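Long-range contacts in acetylcholine-binding protein (Bulinus truncatus, PDB 2BJ0), which probably binds acetylcholine as a secreted, pentameric relative of the ligand-binding domain of nicotinic acetylcholine receptors: residues A[86-91]-A[136-141]; A[90-95]-A[117-122]; A[66-71]-A[104-109]. One frame throughout, in Å; residues are numbered along the deposited sequence.

Contact 1 of 3, residues A[86-91]-A[136-141]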
ATOM      1  N   SER A  86      14.503   1.913  13.410  1.00 25.59           N
ATOM      2  CA  SER A  86      14.230   0.650  12.771  1.00 26.01           C
ATOM      3  C   SER A  86      14.420  -0.433  13.801  1.00 26.28           C
ATOM      4  O   SER A  86      15.223  -0.287  14.764  1.00 25.60           O
ATOM      5  CB  SER A  86      15.160   0.406  11.566  1.00 26.07           C
ATOM      6  OG  SER A  86      14.979   1.386  10.538  1.00 27.62           O
ATOM      7  N   PHE A  87      13.696  -1.519  13.610  1.00 25.67           N
ATOM      8  CA  PHE A  87      13.945  -2.746  14.352  1.00 26.14           C
ATOM      9  C   PHE A  87      14.985  -3.536  13.585  1.00 26.43           C
ATOM     10  O   PHE A  87      14.684  -4.117  12.527  1.00 26.79           O
ATOM     11  CB  PHE A  87      12.676  -3.554  14.502  1.00 26.12           C
ATOM     12  CG  PHE A  87      11.600  -2.838  15.275  1.00 27.62           C
ATOM     13  CD1 PHE A  87      11.604  -2.843  16.658  1.00 25.72           C
ATOM     14  CD2 PHE A  87      10.564  -2.179  14.612  1.00 27.58           C
ATOM     15  CE1 PHE A  87      10.617  -2.181  17.383  1.00 28.15           C
ATOM     16  CE2 PHE A  87       9.572  -1.506  15.345  1.00 29.64           C
ATOM     17  CZ  PHE A  87       9.602  -1.516  16.732  1.00 29.08           C
ATOM     18  N   TYR A  88      16.201  -3.570  14.124  1.00 26.09           N
ATOM     19  CA  TYR A  88      17.346  -4.182  13.470  1.00 25.88           C
ATOM     20  C   TYR A  88      17.163  -5.673  13.198  1.00 25.28           C
ATOM     21  O   TYR A  88      17.758  -6.203  12.248  1.00 24.89           O
ATOM     22  CB  TYR A  88      18.604  -3.932  14.307  1.00 27.53           C
ATOM     23  CG  TYR A  88      19.302  -2.637  13.944  1.00 29.29           C
ATOM     24  CD1 TYR A  88      18.711  -1.389  14.196  1.00 29.85           C
ATOM     25  CD2 TYR A  88      20.540  -2.667  13.285  1.00 31.63           C
ATOM     26  CE1 TYR A  88      19.358  -0.195  13.829  1.00 31.45           C
ATOM     27  CE2 TYR A  88      21.198  -1.498  12.914  1.00 32.91           C
ATOM     28  CZ  TYR A  88      20.616  -0.267  13.187  1.00 32.66           C
ATOM     29  OH  TYR A  88      21.306   0.874  12.779  1.00 33.63           O
ATOM     30  N   ASN A  89      16.367  -6.350  14.024  1.00 23.59           N
ATOM     31  CA  ASN A  89      16.164  -7.779  13.843  1.00 24.50           C
ATOM     32  C   ASN A  89      14.764  -8.116  13.318  1.00 23.93           C
ATOM     33  O   ASN A  89      14.294  -9.222  13.473  1.00 24.38           O
ATOM     34  CB  ASN A  89      16.486  -8.574  15.119  1.00 24.22           C
ATOM     35  CG  ASN A  89      15.605  -8.216  16.315  1.00 25.84           C
ATOM     36  OD1 ASN A  89      15.225  -7.059  16.550  1.00 26.41           O
ATOM     37  ND2 ASN A  89      15.303  -9.234  17.112  1.00 26.37           N
ATOM     38  N   ALA A  90      14.097  -7.145  12.724  1.00 23.62           N
ATOM     39  CA  ALA A  90      12.750  -7.386  12.216  1.00 23.78           C
ATOM     40  C   ALA A  90      12.849  -8.235  10.967  1.00 23.44           C
ATOM     41  O   ALA A  90      13.826  -8.142  10.206  1.00 23.18           O
ATOM     42  CB  ALA A  90      12.044  -6.087  11.907  1.00 24.09           C
ATOM     43  N   ILE A  91      11.870  -9.108  10.784  1.00 23.17           N
ATOM     44  CA  ILE A  91      11.867  -9.966   9.632  1.00 21.90           C
ATOM     45  C   ILE A  91      10.656  -9.669   8.731  1.00 22.51           C
ATOM     46  O   ILE A  91      10.452 -10.351   7.750  1.00 24.14           O
ATOM     47  CB  ILE A  91      11.927 -11.473  10.032  1.00 21.58           C
ATOM     48  CG1 ILE A  91      10.615 -11.930  10.665  1.00 20.74           C
ATOM     49  CG2 ILE A  91      13.177 -11.778  10.961  1.00 21.60           C
ATOM     50  CD1 ILE A  91      10.452 -13.476  10.643  1.00 20.59           C
ATOM     51  N   ARG A 136      14.533 -11.189  22.136  1.00 34.04           N
ATOM     52  CA  ARG A 136      15.175  -9.885  22.113  1.00 34.11           C
ATOM     53  C   ARG A 136      14.673  -9.044  20.936  1.00 32.72           C
ATOM     54  O   ARG A 136      14.528  -9.557  19.823  1.00 30.79           O
ATOM     55  CB  ARG A 136      16.694 -10.055  22.050  1.00 34.12           C
ATOM     56  CG  ARG A 136      17.335 -10.266  23.448  1.00 36.88           C
ATOM     57  CD  ARG A 136      18.670 -11.047  23.470  1.00 38.32           C
ATOM     58  NE  ARG A 136      18.474 -12.501  23.530  1.00 47.80           N
ATOM     59  CZ  ARG A 136      18.670 -13.260  24.613  1.00 51.04           C
ATOM     60  NH1 ARG A 136      19.090 -12.716  25.759  1.00 53.02           N
ATOM     61  NH2 ARG A 136      18.458 -14.572  24.547  1.00 52.47           N
ATOM     62  N   ILE A 137      14.396  -7.763  21.188  1.00 31.29           N
ATOM     63  CA  ILE A 137      14.079  -6.827  20.109  1.00 30.94           C
ATOM     64  C   ILE A 137      15.088  -5.675  20.115  1.00 31.07           C
ATOM     65  O   ILE A 137      15.281  -5.023  21.143  1.00 30.72           O
ATOM     66  CB  ILE A 137      12.632  -6.290  20.260  1.00 30.57           C
ATOM     67  CG1 ILE A 137      11.609  -7.398  20.079  1.00 29.28           C
ATOM     68  CG2 ILE A 137      12.377  -5.149  19.264  1.00 29.67           C
ATOM     69  CD1 ILE A 137      10.247  -7.050  20.708  1.00 30.07           C
ATOM     70  N   LYS A 138      15.712  -5.431  18.965  1.00 30.42           N
ATOM     71  CA  LYS A 138      16.742  -4.409  18.822  1.00 31.13           C
ATOM     72  C   LYS A 138      16.203  -3.199  18.053  1.00 30.04           C
ATOM     73  O   LYS A 138      15.744  -3.340  16.907  1.00 30.05           O
ATOM     74  CB  LYS A 138      17.971  -5.007  18.131  1.00 30.78           C
ATOM     75  CG  LYS A 138      19.187  -4.075  18.086  1.00 33.23           C
ATOM     76  CD  LYS A 138      20.419  -4.808  17.503  1.00 33.39           C
ATOM     77  CE  LYS A 138      21.455  -3.839  16.900  1.00 32.79           C
ATOM     78  NZ  LYS A 138      22.604  -4.597  16.284  1.00 35.28           N
ATOM     79  N   VAL A 139      16.232  -2.023  18.690  1.00 28.63           N
ATOM     80  CA  VAL A 139      15.739  -0.788  18.085  1.00 27.45           C
ATOM     81  C   VAL A 139      16.810   0.286  18.066  1.00 27.47           C
ATOM     82  O   VAL A 139      17.478   0.549  19.101  1.00 25.26           O
ATOM     83  CB  VAL A 139      14.563  -0.204  18.919  1.00 28.63           C
ATOM     84  CG1 VAL A 139      13.832   0.897  18.129  1.00 28.80           C
ATOM     85  CG2 VAL A 139      13.595  -1.293  19.376  1.00 28.21           C
ATOM     86  N   GLY A 140      16.980   0.944  16.928  1.00 25.09           N
ATOM     87  CA  GLY A 140      17.881   2.104  16.898  1.00 24.70           C
ATOM     88  C   GLY A 140      17.708   2.870  15.607  1.00 25.51           C
ATOM     89  O   GLY A 140      16.924   2.448  14.743  1.00 25.61           O
ATOM     90  N   SER A 141      18.392   4.004  15.477  1.00 24.90           N
ATOM     91  CA  SER A 141      18.326   4.754  14.239  1.00 25.32           C
ATOM     92  C   SER A 141      19.060   3.988  13.166  1.00 26.23           C
ATOM     93  O   SER A 141      20.169   3.471  13.380  1.00 26.49           O
ATOM     94  CB  SER A 141      18.920   6.136  14.397  1.00 24.76           C
ATOM     95  OG  SER A 141      19.105   6.760  13.156  1.00 23.40           O
TER

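Contact 2 of 3, residues A[90-95]-A[117-122]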
ATOM      1  N   ALA A  90      14.097  -7.145  12.724  1.00 23.62           N
ATOM      2  CA  ALA A  90      12.750  -7.386  12.216  1.00 23.78           C
ATOM      3  C   ALA A  90      12.849  -8.235  10.967  1.00 23.44           C
ATOM      4  O   ALA A  90      13.826  -8.142  10.206  1.00 23.18           O
ATOM      5  CB  ALA A  90      12.044  -6.087  11.907  1.00 24.09           C
ATOM      6  N   ILE A  91      11.870  -9.108  10.784  1.00 23.17           N
ATOM      7  CA  ILE A  91      11.867  -9.966   9.632  1.00 21.90           C
ATOM      8  C   ILE A  91      10.656  -9.669   8.731  1.00 22.51           C
ATOM      9  O   ILE A  91      10.452 -10.351   7.750  1.00 24.14           O
ATOM     10  CB  ILE A  91      11.927 -11.473  10.032  1.00 21.58           C
ATOM     11  CG1 ILE A  91      10.615 -11.930  10.665  1.00 20.74           C
ATOM     12  CG2 ILE A  91      13.177 -11.778  10.961  1.00 21.60           C
ATOM     13  CD1 ILE A  91      10.452 -13.476  10.643  1.00 20.59           C
ATOM     14  N   ALA A  92       9.867  -8.673   9.084  1.00 22.04           N
ATOM     15  CA  ALA A  92       8.752  -8.203   8.249  1.00 22.99           C
ATOM     16  C   ALA A  92       8.648  -6.714   8.554  1.00 24.08           C
ATOM     17  O   ALA A  92       9.177  -6.277   9.584  1.00 24.22           O
ATOM     18  CB  ALA A  92       7.450  -8.949   8.593  1.00 22.85           C
ATOM     19  N   ALA A  93       8.083  -5.909   7.634  1.00 24.24           N
ATOM     20  CA  ALA A  93       7.969  -4.462   7.858  1.00 25.29           C
ATOM     21  C   ALA A  93       7.013  -4.266   9.053  1.00 25.55           C
ATOM     22  O   ALA A  93       5.956  -4.886   9.074  1.00 26.24           O
ATOM     23  CB  ALA A  93       7.405  -3.745   6.583  1.00 25.64           C
ATOM     24  N   PRO A  94       7.376  -3.505  10.085  1.00 25.41           N
ATOM     25  CA  PRO A  94       6.460  -3.360  11.220  1.00 24.81           C
ATOM     26  C   PRO A  94       5.203  -2.640  10.756  1.00 24.20           C
ATOM     27  O   PRO A  94       5.301  -1.726   9.953  1.00 24.49           O
ATOM     28  CB  PRO A  94       7.227  -2.491  12.196  1.00 22.88           C
ATOM     29  CG  PRO A  94       8.209  -1.816  11.369  1.00 26.36           C
ATOM     30  CD  PRO A  94       8.652  -2.811  10.316  1.00 25.63           C
ATOM     31  N   GLU A  95       4.043  -3.054  11.248  1.00 24.26           N
ATOM     32  CA  GLU A  95       2.790  -2.515  10.778  1.00 24.89           C
ATOM     33  C   GLU A  95       2.312  -1.520  11.801  1.00 24.90           C
ATOM     34  O   GLU A  95       2.200  -1.843  13.000  1.00 23.62           O
ATOM     35  CB  GLU A  95       1.766  -3.632  10.595  1.00 26.04           C
ATOM     36  CG  GLU A  95       0.452  -3.132  10.013  1.00 29.60           C
ATOM     37  CD  GLU A  95      -0.465  -4.259   9.611  1.00 37.66           C
ATOM     38  OE1 GLU A  95      -1.087  -4.864  10.490  1.00 39.56           O
ATOM     39  OE2 GLU A  95      -0.558  -4.547   8.391  1.00 44.88           O
ATOM     40  N   ARG A 117       2.906  -3.628  15.120  1.00 24.80           N
ATOM     41  CA  ARG A 117       3.022  -5.078  15.150  1.00 26.26           C
ATOM     42  C   ARG A 117       4.336  -5.452  14.479  1.00 25.89           C
ATOM     43  O   ARG A 117       4.513  -5.169  13.292  1.00 26.48           O
ATOM     44  CB  ARG A 117       1.842  -5.761  14.418  1.00 25.22           C
ATOM     45  CG  ARG A 117       2.027  -7.269  14.429  1.00 26.32           C
ATOM     46  CD  ARG A 117       0.860  -8.112  13.902  1.00 29.06           C
ATOM     47  NE  ARG A 117       0.292  -7.610  12.657  1.00 32.21           N
ATOM     48  CZ  ARG A 117      -0.073  -8.376  11.640  1.00 35.37           C
ATOM     49  NH1 ARG A 117       0.116  -9.692  11.677  1.00 37.20           N
ATOM     50  NH2 ARG A 117      -0.599  -7.819  10.564  1.00 36.72           N
ATOM     51  N   VAL A 118       5.231  -6.097  15.246  1.00 25.56           N
ATOM     52  CA  VAL A 118       6.616  -6.387  14.872  1.00 25.04           C
ATOM     53  C   VAL A 118       6.906  -7.897  14.924  1.00 24.56           C
ATOM     54  O   VAL A 118       6.621  -8.553  15.924  1.00 23.93           O
ATOM     55  CB  VAL A 118       7.624  -5.677  15.846  1.00 25.66           C
ATOM     56  CG1 VAL A 118       9.038  -5.757  15.307  1.00 26.98           C
ATOM     57  CG2 VAL A 118       7.278  -4.213  15.993  1.00 26.07           C
ATOM     58  N   ARG A 119       7.516  -8.421  13.862  1.00 24.04           N
ATOM     59  CA  ARG A 119       7.810  -9.831  13.733  1.00 24.59           C
ATOM     60  C   ARG A 119       9.312 -10.060  13.705  1.00 23.71           C
ATOM     61  O   ARG A 119      10.046  -9.326  13.054  1.00 22.72           O
ATOM     62  CB  ARG A 119       7.191 -10.383  12.428  1.00 23.57           C
ATOM     63  CG  ARG A 119       7.221 -11.939  12.303  1.00 25.50           C
ATOM     64  CD  ARG A 119       6.842 -12.433  10.865  1.00 26.95           C
ATOM     65  NE  ARG A 119       5.460 -12.054  10.562  1.00 32.81           N
ATOM     66  CZ  ARG A 119       4.909 -12.001   9.338  1.00 36.67           C
ATOM     67  NH1 ARG A 119       5.627 -12.284   8.251  1.00 37.74           N
ATOM     68  NH2 ARG A 119       3.628 -11.634   9.211  1.00 34.58           N
ATOM     69  N   PHE A 120       9.760 -11.123  14.369  1.00 24.71           N
ATOM     70  CA  PHE A 120      11.196 -11.408  14.464  1.00 25.17           C
ATOM     71  C   PHE A 120      11.421 -12.866  14.844  1.00 25.48           C
ATOM     72  O   PHE A 120      10.498 -13.524  15.267  1.00 24.92           O
ATOM     73  CB  PHE A 120      11.846 -10.453  15.472  1.00 26.20           C
ATOM     74  CG  PHE A 120      11.251 -10.536  16.838  1.00 28.52           C
ATOM     75  CD1 PHE A 120      11.749 -11.460  17.776  1.00 30.82           C
ATOM     76  CD2 PHE A 120      10.187  -9.715  17.191  1.00 28.24           C
ATOM     77  CE1 PHE A 120      11.191 -11.566  19.056  1.00 32.51           C
ATOM     78  CE2 PHE A 120       9.618  -9.816  18.454  1.00 31.48           C
ATOM     79  CZ  PHE A 120      10.126 -10.739  19.397  1.00 31.12           C
ATOM     80  N   THR A 121      12.638 -13.390  14.655  1.00 26.19           N
ATOM     81  CA  THR A 121      12.885 -14.788  14.989  1.00 27.55           C
ATOM     82  C   THR A 121      13.371 -14.917  16.417  1.00 28.68           C
ATOM     83  O   THR A 121      14.009 -14.018  16.947  1.00 27.60           O
ATOM     84  CB  THR A 121      13.898 -15.485  14.021  1.00 28.13           C
ATOM     85  OG1 THR A 121      15.180 -14.896  14.173  1.00 30.67           O
ATOM     86  CG2 THR A 121      13.594 -15.150  12.599  1.00 26.59           C
ATOM     87  N   CYS A 122      13.058 -16.065  17.014  1.00 30.45           N
ATOM     88  CA  CYS A 122      13.348 -16.355  18.383  1.00 31.05           C
ATOM     89  C   CYS A 122      13.359 -17.866  18.454  1.00 30.61           C
ATOM     90  O   CYS A 122      12.507 -18.509  17.847  1.00 29.79           O
ATOM     91  CB  CYS A 122      12.222 -15.813  19.287  1.00 32.43           C
ATOM     92  SG  CYS A 122      12.632 -15.868  21.079  1.00 34.81           S
TER
HETATM   93  O   HOH W   1       8.350 -12.597   7.426  1.00 41.81           O
HETATM   94  O   HOH W   2       7.682  -6.568  11.556  1.00 30.43           O
HETATM   95  O   HOH W   3       4.825  -7.319  11.091  1.00 31.16           O

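Contact 3 of 3, residues A[66-71]-A[104-109]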
ATOM      1  N   SER A  66       3.568  29.633  21.747  1.00 48.40           N
ATOM      2  CA  SER A  66       3.745  30.726  22.723  1.00 50.66           C
ATOM      3  C   SER A  66       2.609  31.781  22.846  1.00 52.02           C
ATOM      4  O   SER A  66       2.379  32.324  23.937  1.00 52.46           O
ATOM      5  CB  SER A  66       5.108  31.408  22.518  1.00 50.35           C
ATOM      6  OG  SER A  66       5.271  31.796  21.162  1.00 51.35           O
ATOM      7  N   SER A  67       1.907  32.052  21.741  1.00 53.30           N
ATOM      8  CA  SER A  67       0.773  32.981  21.753  1.00 54.60           C
ATOM      9  C   SER A  67      -0.551  32.346  21.295  1.00 55.02           C
ATOM     10  O   SER A  67      -1.358  32.972  20.603  1.00 55.54           O
ATOM     11  CB  SER A  67       1.099  34.217  20.909  1.00 54.87           C
ATOM     12  OG  SER A  67       1.474  33.833  19.598  1.00 56.67           O
ATOM     13  N   SER A  68      -0.778  31.101  21.691  1.00 55.46           N
ATOM     14  CA  SER A  68      -2.046  30.447  21.413  1.00 55.70           C
ATOM     15  C   SER A  68      -2.576  29.837  22.707  1.00 55.79           C
ATOM     16  O   SER A  68      -1.812  29.615  23.673  1.00 56.11           O
ATOM     17  CB  SER A  68      -1.899  29.388  20.312  1.00 55.81           C
ATOM     18  OG  SER A  68      -1.377  28.181  20.828  1.00 55.99           O
ATOM     19  N   SER A  69      -3.882  29.581  22.727  1.00 54.99           N
ATOM     20  CA  SER A  69      -4.545  29.027  23.898  1.00 54.22           C
ATOM     21  C   SER A  69      -4.025  27.626  24.198  1.00 53.22           C
ATOM     22  O   SER A  69      -3.724  27.308  25.363  1.00 53.40           O
ATOM     23  CB  SER A  69      -6.059  29.024  23.695  1.00 54.50           C
ATOM     24  OG  SER A  69      -6.402  29.201  22.323  1.00 56.01           O
ATOM     25  N   LEU A  70      -3.890  26.824  23.130  1.00 51.42           N
ATOM     26  CA  LEU A  70      -3.382  25.440  23.169  1.00 48.99           C
ATOM     27  C   LEU A  70      -2.109  25.279  24.014  1.00 47.24           C
ATOM     28  O   LEU A  70      -1.145  26.013  23.808  1.00 46.79           O
ATOM     29  CB  LEU A  70      -3.103  24.945  21.736  1.00 48.97           C
ATOM     30  CG  LEU A  70      -4.189  24.903  20.652  1.00 48.87           C
ATOM     31  CD1 LEU A  70      -3.615  24.411  19.353  1.00 48.93           C
ATOM     32  CD2 LEU A  70      -5.342  24.020  21.043  1.00 49.80           C
ATOM     33  N   ASP A  71      -2.113  24.319  24.941  1.00 45.28           N
ATOM     34  CA  ASP A  71      -0.922  23.990  25.752  1.00 44.34           C
ATOM     35  C   ASP A  71       0.011  23.039  25.008  1.00 41.96           C
ATOM     36  O   ASP A  71       1.203  22.932  25.324  1.00 41.73           O
ATOM     37  CB  ASP A  71      -1.316  23.362  27.102  1.00 45.02           C
ATOM     38  CG  ASP A  71      -2.477  24.095  27.772  1.00 49.11           C
ATOM     39  OD1 ASP A  71      -2.421  25.357  27.846  1.00 52.35           O
ATOM     40  OD2 ASP A  71      -3.493  23.496  28.230  1.00 52.58           O
ATOM     41  N   VAL A 104       3.435  18.267  20.177  1.00 29.23           N
ATOM     42  CA  VAL A 104       4.443  19.271  20.457  1.00 30.49           C
ATOM     43  C   VAL A 104       3.952  20.094  21.649  1.00 30.82           C
ATOM     44  O   VAL A 104       2.817  20.566  21.649  1.00 29.75           O
ATOM     45  CB  VAL A 104       4.634  20.209  19.240  1.00 30.21           C
ATOM     46  CG1 VAL A 104       5.741  21.172  19.474  1.00 29.66           C
ATOM     47  CG2 VAL A 104       4.886  19.411  17.982  1.00 29.94           C
ATOM     48  N   SER A 105       4.813  20.226  22.657  1.00 31.86           N
ATOM     49  CA  SER A 105       4.535  20.991  23.873  1.00 32.67           C
ATOM     50  C   SER A 105       5.006  22.418  23.733  1.00 33.40           C
ATOM     51  O   SER A 105       5.791  22.716  22.837  1.00 33.10           O
ATOM     52  CB  SER A 105       5.261  20.358  25.050  1.00 32.35           C
ATOM     53  OG  SER A 105       4.757  19.056  25.279  1.00 32.73           O
ATOM     54  N   LYS A 106       4.577  23.285  24.662  1.00 35.36           N
ATOM     55  CA  LYS A 106       4.940  24.721  24.652  1.00 36.83           C
ATOM     56  C   LYS A 106       6.433  24.985  24.701  1.00 36.85           C
ATOM     57  O   LYS A 106       6.891  26.003  24.210  1.00 37.07           O
ATOM     58  CB  LYS A 106       4.269  25.492  25.805  1.00 37.93           C
ATOM     59  CG  LYS A 106       2.778  25.793  25.577  1.00 40.22           C
ATOM     60  CD  LYS A 106       2.395  27.274  25.808  1.00 43.43           C
ATOM     61  CE  LYS A 106       0.904  27.477  25.433  1.00 44.55           C
ATOM     62  NZ  LYS A 106       0.581  28.790  24.777  1.00 48.22           N
ATOM     63  N   ASP A 107       7.204  24.086  25.292  1.00 36.60           N
ATOM     64  CA  ASP A 107       8.642  24.291  25.305  1.00 36.90           C
ATOM     65  C   ASP A 107       9.381  23.635  24.105  1.00 35.75           C
ATOM     66  O   ASP A 107      10.608  23.644  24.033  1.00 35.19           O
ATOM     67  CB  ASP A 107       9.214  23.836  26.648  1.00 37.29           C
ATOM     68  CG  ASP A 107       9.205  22.326  26.807  1.00 41.22           C
ATOM     69  OD1 ASP A 107       8.478  21.623  26.060  1.00 43.17           O
ATOM     70  OD2 ASP A 107       9.913  21.745  27.657  1.00 44.17           O
ATOM     71  N   GLY A 108       8.631  23.065  23.160  1.00 35.35           N
ATOM     72  CA  GLY A 108       9.256  22.525  21.955  1.00 33.86           C
ATOM     73  C   GLY A 108       9.678  21.079  22.124  1.00 33.52           C
ATOM     74  O   GLY A 108      10.352  20.523  21.252  1.00 33.43           O
ATOM     75  N   SER A 109       9.282  20.446  23.227  1.00 32.50           N
ATOM     76  CA  SER A 109       9.515  19.019  23.325  1.00 32.28           C
ATOM     77  C   SER A 109       8.429  18.275  22.542  1.00 31.06           C
ATOM     78  O   SER A 109       7.322  18.777  22.395  1.00 30.95           O
ATOM     79  CB  SER A 109       9.676  18.538  24.772  1.00 32.54           C
ATOM     80  OG  SER A 109       8.518  18.811  25.508  1.00 36.83           O
TER

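Contact 1 of 3, residues A[86-91]-A[136-141]
A chi1 of 62° places CG of N89 between its backbone N and carbonyl carbon, turning the amide onto strand 133-141. K138, with CG opposite its backbone N (chi1 -173°) and an extended chain, runs obliquely past Y88. N89 OD1 accepts from K138 N at 3.0 Å in a nearly straight bond (173°), though the N-H comes from above the carbonyl plane. N89 ND2 donates to R136 O at 2.8 Å. An alanine here is likely to leave K138 N and R136 O without these mates and the turn less firmly held to the strand. K138 CD lies 3.8 Å from Y88 CB, and K138 NZ bonds Y184 OH. The phenol edge faces the strand, with Y88 OH 2.9 Å from S141 O. On the other face, F87 CD1 meets I137 CG2 at 3.6 Å, beside V139 CG2. S86 and G140 form an antiparallel hydrogen-bonded pair, and a type I turn from F87 to A90 ends the short edge strand. The Y88 side chain lies about 4 Å from a bound CXS molecule, probably from the crystallisation liquor. The Y88 ring also meets W142, consistent with the aromatic ligand pocket of the nicotinic receptor family.

Contact 2 of 3, residues A[90-95]-A[117-122]
This contact belongs to the beta-sandwich of the ligand-binding domain, where an irregular connection runs along strand 109-121 and becomes a strand at E95. E95 and R117 form an antiparallel hydrogen-bonded pair. R117 N gives to E95 O at 2.9 Å, and E95 N returns a bond to R117 O. The two side chains run alongside each other. R117 NH2 reaches E95 OE1 at 3.0 Å in a salt bridge that is almost straight (176°). The oxygen lies in the guanidinium plane, but NH2 approaches it from above the carboxylate plane. Further along, I91 N bonds R119 O at 2.9 Å. I91 has CG1 between its backbone N and carbonyl carbon (chi1 71°). This sets I91 CD1 across the R119 chain, 3.8 Å from R119 CD. I91 CG2 touches T121 CG2 at 3.8 Å. A92 CB sits over one face of the R119 guanidinium, 3.8 Å from R119 NH1. Water 1 joins R119 NH1 to I91 O. E47, on the adjacent strand 45-57, forms salt bridges with both R117 and R119. E95 OE1 also accepts from A93 N of the third subunit, and T121 OG1 bonds N35 of the second. The connection lies against strand 109-121 and itself forms part of the subunit interface, while F120 packs against strand 133-141.

Contact 3 of 3, residues A[66-71]-A[104-109]
K106 carries this contact almost alone, reaching from a turn into the carbonyl groups of loop 66-71. Its chi1 of -76° sets CG opposite the carbonyl carbon and beside the backbone N. The chain then bends twice, at chi2 (-130°) and again at chi4, with a straight run at chi3 between. This course takes the side chain past the main chain of D71 and L70 toward S68. K106 CG lies 3.3 Å from D71 O. K106 CE comes to 3.0 Å from L70 O. The ammonium group ends on the S68 carbonyl, with K106 NZ 2.8 Å from S68 O and 17° from the carbonyl plane. NZ also bonds L65 O, just before residues 66-71. The same L65 oxygen takes a bond from S68 OG. The K106 backbone adds a weak bond, from K106 N to D71 O at 3.5 Å.

The lysine starts from a type I turn, S105 to G108, closed by G108 N to S105 O. D107 OD1 accepts from S109 N at 3.2 Å, an Asx turn. S109 OG gives a second bond to D107 OD1, at 2.9 Å on the syn side. Two bonds thus grip this one carboxylate oxygen. L70 turns its end away from the lysine and packs on I2 and L65 of its own chain and on L19 of a neighbouring subunit.

The D71 carboxylate is not in contact with the ammonium; D71 OD1 and K106 NZ are 5.5 Å apart. The positive charge is held mainly by main-chain carbonyl oxygens, and the acid probably adds only a longer-range attraction at this surface.

Contacts 1 and 2 are neighbours, with centres 8 Å apart and A90 and I91 in common. Strand 109-121 of contact 2 is followed in the chain, after a loop, by strand 133-141 of contact 1. Between them, F87 CE2 meets V118 CG2 at 3.6 Å and I137 CG1 meets F120 CE2 at 3.5 Å, joining the two sheets. Y88 of contact 1 is about 4 Å from the bound CXS, which probably marks the aromatic ligand pocket. Both contacts touch the second subunit. Contact 3 is remote, on the opposite side of the chain's centre. Its nearest atoms are about 18 Å from contact 1 and about 21 Å from contact 2. Adjacent strands 101-105 and 109-121 connect contacts 3 and 2.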